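Local coordinates for protein N-acyl-D-glutamate deacylase (Bordetella bronchiseptica, PDB 3GIP) that probably hydrolyses the amide bond of N-acyl-D-glutamate, as a zinc-dependent deacylase of the amidohydrolase superfamily, at residues 300-304 and 315-321. Residues are numbered along the deposited sequence; the frame is centred on the assembly and turned at random.
Sequences DDIRI and GEYLADI
Arg303 and Tyr317 form the non-hydrogen-bonded pair of a single antiparallel beta bridge, with a backbone bond on either side of it, and are joined directly through their side-chain ends. Ile304 N gives a hydrogen bond to Glu316 O at 2.9 Å, and Leu318 N gives one to Ile302 O; both are nearly straight. Each of these carbonyls also takes a CA-H...O contact, Ile302 O from Tyr317 CA and Glu316 O from Arg303 CA. A further backbone bond, Gly315 N to Ile304 O at 2.7 Å, adds to the grip; the positive phi of Gly315, 91°, calls for a residue without CB, which would press against the preceding carbonyl.

Beyond this bridge, a bend at chi3 (-80°) turns the Arg303 guanidinium over to the tyrosine, where NH2 donates to Tyr317 OH at 2.9 Å, close to the guanidinium plane. The guanidinium is turned well away from parallel to the ring, and the two do not stack. Asp301 runs alongside the same ring, its carboxylate turned only 23° from it and OD1 lying over one face toward the rim. Tyr317 thus offers both a flat ring beside Asp301 and a hydroxyl for Arg303, whose long aliphatic stem packs CG against Gly315 O at 3.6 Å.

On the other flank, branched apolar side chains suit the buried side: Ile302 CD1 touches Leu318 CD2, and Ile304 CG1 reaches Ile321 CD1 at 3.8 Å. Tyr317 is the N-cap residue of helix 318-325, so the bridge ends just where that helix begins, while Glu316 forms a salt bridge with Arg324 farther along it. Ile304 and Leu318 pack on Leu336 of helix 329-336, Ile302 lies on Ala341 and Tyr343 of strand 339-343, and Arg303 pairs by backbone with Ile342, joining the helix start to the edge of the three-stranded antiparallel sheet 287-290, 339-343 and 303-307.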
ATOM      1  N   ASP A 300     -12.773 -13.511 -17.908  1.00 15.25           N
ATOM      2  CA  ASP A 300     -14.218 -13.364 -17.811  1.00 14.37           C
ATOM      3  C   ASP A 300     -14.587 -12.563 -16.567  1.00 12.65           C
ATOM      4  O   ASP A 300     -13.767 -12.370 -15.664  1.00 13.00           O
ATOM      5  CB  ASP A 300     -14.914 -14.730 -17.754  1.00 15.31           C
ATOM      6  CG  ASP A 300     -14.938 -15.438 -19.098  1.00 17.28           C
ATOM      7  OD1 ASP A 300     -14.846 -14.760 -20.145  1.00 19.19           O
ATOM      8  OD2 ASP A 300     -15.074 -16.679 -19.105  1.00 16.67           O
ATOM      9  N   ASP A 301     -15.829 -12.098 -16.534  1.00 12.91           N
ATOM     10  CA  ASP A 301     -16.357 -11.321 -15.420  1.00 12.73           C
ATOM     11  C   ASP A 301     -15.625 -10.025 -15.095  1.00 12.82           C
ATOM     12  O   ASP A 301     -15.581  -9.601 -13.939  1.00 12.12           O
ATOM     13  CB  ASP A 301     -16.466 -12.192 -14.161  1.00 12.60           C
ATOM     14  CG  ASP A 301     -17.670 -13.125 -14.206  1.00 14.44           C
ATOM     15  OD1 ASP A 301     -18.412 -13.075 -15.204  1.00 14.00           O
ATOM     16  OD2 ASP A 301     -17.879 -13.903 -13.250  1.00 15.98           O
ATOM     17  N   ILE A 302     -15.052  -9.388 -16.113  1.00 13.34           N
ATOM     18  CA  ILE A 302     -14.397  -8.107 -15.890  1.00 13.51           C
ATOM     19  C   ILE A 302     -15.538  -7.204 -15.422  1.00 12.73           C
ATOM     20  O   ILE A 302     -16.553  -7.067 -16.109  1.00 13.54           O
ATOM     21  CB  ILE A 302     -13.767  -7.570 -17.198  1.00 14.07           C
ATOM     22  CG1 ILE A 302     -12.537  -8.413 -17.548  1.00 13.42           C
ATOM     23  CG2 ILE A 302     -13.378  -6.099 -17.036  1.00 13.50           C
ATOM     24  CD1 ILE A 302     -11.952  -8.112 -18.928  1.00 12.44           C
ATOM     25  N   ARG A 303     -15.386  -6.611 -14.241  1.00 13.56           N
ATOM     26  CA  ARG A 303     -16.433  -5.766 -13.677  1.00 12.57           C
ATOM     27  C   ARG A 303     -15.949  -4.329 -13.541  1.00 13.09           C
ATOM     28  O   ARG A 303     -14.916  -4.066 -12.936  1.00 12.80           O
ATOM     29  CB  ARG A 303     -16.872  -6.320 -12.311  1.00 14.02           C
ATOM     30  CG  ARG A 303     -18.100  -5.631 -11.741  1.00 15.95           C
ATOM     31  CD  ARG A 303     -18.451  -6.128 -10.346  1.00 15.82           C
ATOM     32  NE  ARG A 303     -19.175  -7.397 -10.350  1.00 15.97           N
ATOM     33  CZ  ARG A 303     -19.587  -8.007  -9.241  1.00 18.33           C
ATOM     34  NH1 ARG A 303     -19.335  -7.456  -8.060  1.00 18.27           N
ATOM     35  NH2 ARG A 303     -20.263  -9.150  -9.305  1.00 14.89           N
ATOM     36  N   ILE A 304     -16.713  -3.403 -14.107  1.00 11.44           N
ATOM     37  CA  ILE A 304     -16.348  -1.991 -14.091  1.00 12.35           C
ATOM     38  C   ILE A 304     -16.382  -1.351 -12.703  1.00 12.20           C
ATOM     39  O   ILE A 304     -17.319  -1.550 -11.934  1.00 12.71           O
ATOM     40  CB  ILE A 304     -17.265  -1.201 -15.057  1.00 12.70           C
ATOM     41  CG1 ILE A 304     -17.225  -1.853 -16.448  1.00 12.19           C
ATOM     42  CG2 ILE A 304     -16.829   0.257 -15.139  1.00 12.65           C
ATOM     43  CD1 ILE A 304     -15.820  -2.016 -17.033  1.00 13.38           C
ATOM     44  N   GLY A 315     -20.012  -1.207 -11.691  1.00 12.64           N
ATOM     45  CA  GLY A 315     -20.655  -2.362 -11.084  1.00 12.67           C
ATOM     46  C   GLY A 315     -21.141  -3.407 -12.070  1.00 14.16           C
ATOM     47  O   GLY A 315     -21.535  -4.510 -11.677  1.00 14.40           O
ATOM     48  N   GLU A 316     -21.103  -3.070 -13.354  1.00 12.45           N
ATOM     49  CA  GLU A 316     -21.565  -3.979 -14.400  1.00 11.54           C
ATOM     50  C   GLU A 316     -20.451  -4.811 -15.033  1.00 12.17           C
ATOM     51  O   GLU A 316     -19.283  -4.423 -15.017  1.00 11.35           O
ATOM     52  CB  GLU A 316     -22.291  -3.178 -15.490  1.00 11.89           C
ATOM     53  CG  GLU A 316     -23.527  -2.455 -14.975  1.00 12.10           C
ATOM     54  CD  GLU A 316     -24.245  -1.633 -16.037  1.00 13.82           C
ATOM     55  OE1 GLU A 316     -23.785  -1.590 -17.196  1.00 13.95           O
ATOM     56  OE2 GLU A 316     -25.283  -1.021 -15.702  1.00 14.97           O
ATOM     57  N   TYR A 317     -20.826  -5.967 -15.576  1.00 11.04           N
ATOM     58  CA  TYR A 317     -19.885  -6.860 -16.246  1.00 12.23           C
ATOM     59  C   TYR A 317     -19.681  -6.400 -17.682  1.00 11.23           C
ATOM     60  O   TYR A 317     -20.642  -6.034 -18.365  1.00 12.11           O
ATOM     61  CB  TYR A 317     -20.424  -8.293 -16.295  1.00 12.04           C
ATOM     62  CG  TYR A 317     -20.441  -9.024 -14.977  1.00 11.20           C
ATOM     63  CD1 TYR A 317     -19.272  -9.203 -14.241  1.00 12.23           C
ATOM     64  CD2 TYR A 317     -21.624  -9.572 -14.482  1.00 13.17           C
ATOM     65  CE1 TYR A 317     -19.274  -9.916 -13.041  1.00 11.70           C
ATOM     66  CE2 TYR A 317     -21.640 -10.287 -13.281  1.00 13.05           C
ATOM     67  CZ  TYR A 317     -20.462 -10.453 -12.570  1.00 13.09           C
ATOM     68  OH  TYR A 317     -20.468 -11.156 -11.387  1.00 13.31           O
ATOM     69  N   LEU A 318     -18.433  -6.441 -18.141  1.00 12.11           N
ATOM     70  CA  LEU A 318     -18.109  -6.041 -19.506  1.00 11.81           C
ATOM     71  C   LEU A 318     -18.936  -6.830 -20.522  1.00 13.65           C
ATOM     72  O   LEU A 318     -19.397  -6.273 -21.517  1.00 13.30           O
ATOM     73  CB  LEU A 318     -16.616  -6.254 -19.778  1.00 12.97           C
ATOM     74  CG  LEU A 318     -16.114  -5.913 -21.188  1.00 12.50           C
ATOM     75  CD1 LEU A 318     -16.307  -4.426 -21.449  1.00 14.87           C
ATOM     76  CD2 LEU A 318     -14.645  -6.296 -21.319  1.00 13.50           C
ATOM     77  N   ALA A 319     -19.128  -8.124 -20.278  1.00 13.01           N
ATOM     78  CA  ALA A 319     -19.903  -8.945 -21.205  1.00 13.76           C
ATOM     79  C   ALA A 319     -21.360  -8.503 -21.295  1.00 14.09           C
ATOM     80  O   ALA A 319     -21.958  -8.562 -22.370  1.00 15.63           O
ATOM     81  CB  ALA A 319     -19.827 -10.417 -20.802  1.00 12.67           C
ATOM     82  N   ASP A 320     -21.932  -8.064 -20.175  1.00 14.27           N
ATOM     83  CA  ASP A 320     -23.321  -7.609 -20.162  1.00 13.69           C
ATOM     84  C   ASP A 320     -23.442  -6.281 -20.895  1.00 12.63           C
ATOM     85  O   ASP A 320     -24.412  -6.045 -21.615  1.00 13.44           O
ATOM     86  CB  ASP A 320     -23.837  -7.433 -18.727  1.00 14.82           C
ATOM     87  CG  ASP A 320     -24.040  -8.752 -18.007  1.00 17.09           C
ATOM     88  OD1 ASP A 320     -24.039  -9.813 -18.670  1.00 17.61           O
ATOM     89  OD2 ASP A 320     -24.218  -8.724 -16.771  1.00 15.73           O
ATOM     90  N   ILE A 321     -22.456  -5.410 -20.701  1.00 12.03           N
ATOM     91  CA  ILE A 321     -22.458  -4.110 -21.357  1.00 12.32           C
ATOM     92  C   ILE A 321     -22.370  -4.313 -22.866  1.00 12.92           C
ATOM     93  O   ILE A 321     -23.149  -3.737 -23.628  1.00 13.56           O
ATOM     94  CB  ILE A 321     -21.264  -3.259 -20.889  1.00 12.26           C
ATOM     95  CG1 ILE A 321     -21.396  -2.968 -19.394  1.00 12.45           C
ATOM     96  CG2 ILE A 321     -21.208  -1.958 -21.690  1.00 12.79           C
ATOM     97  CD1 ILE A 321     -20.142  -2.372 -18.763  1.00 12.12           C
TER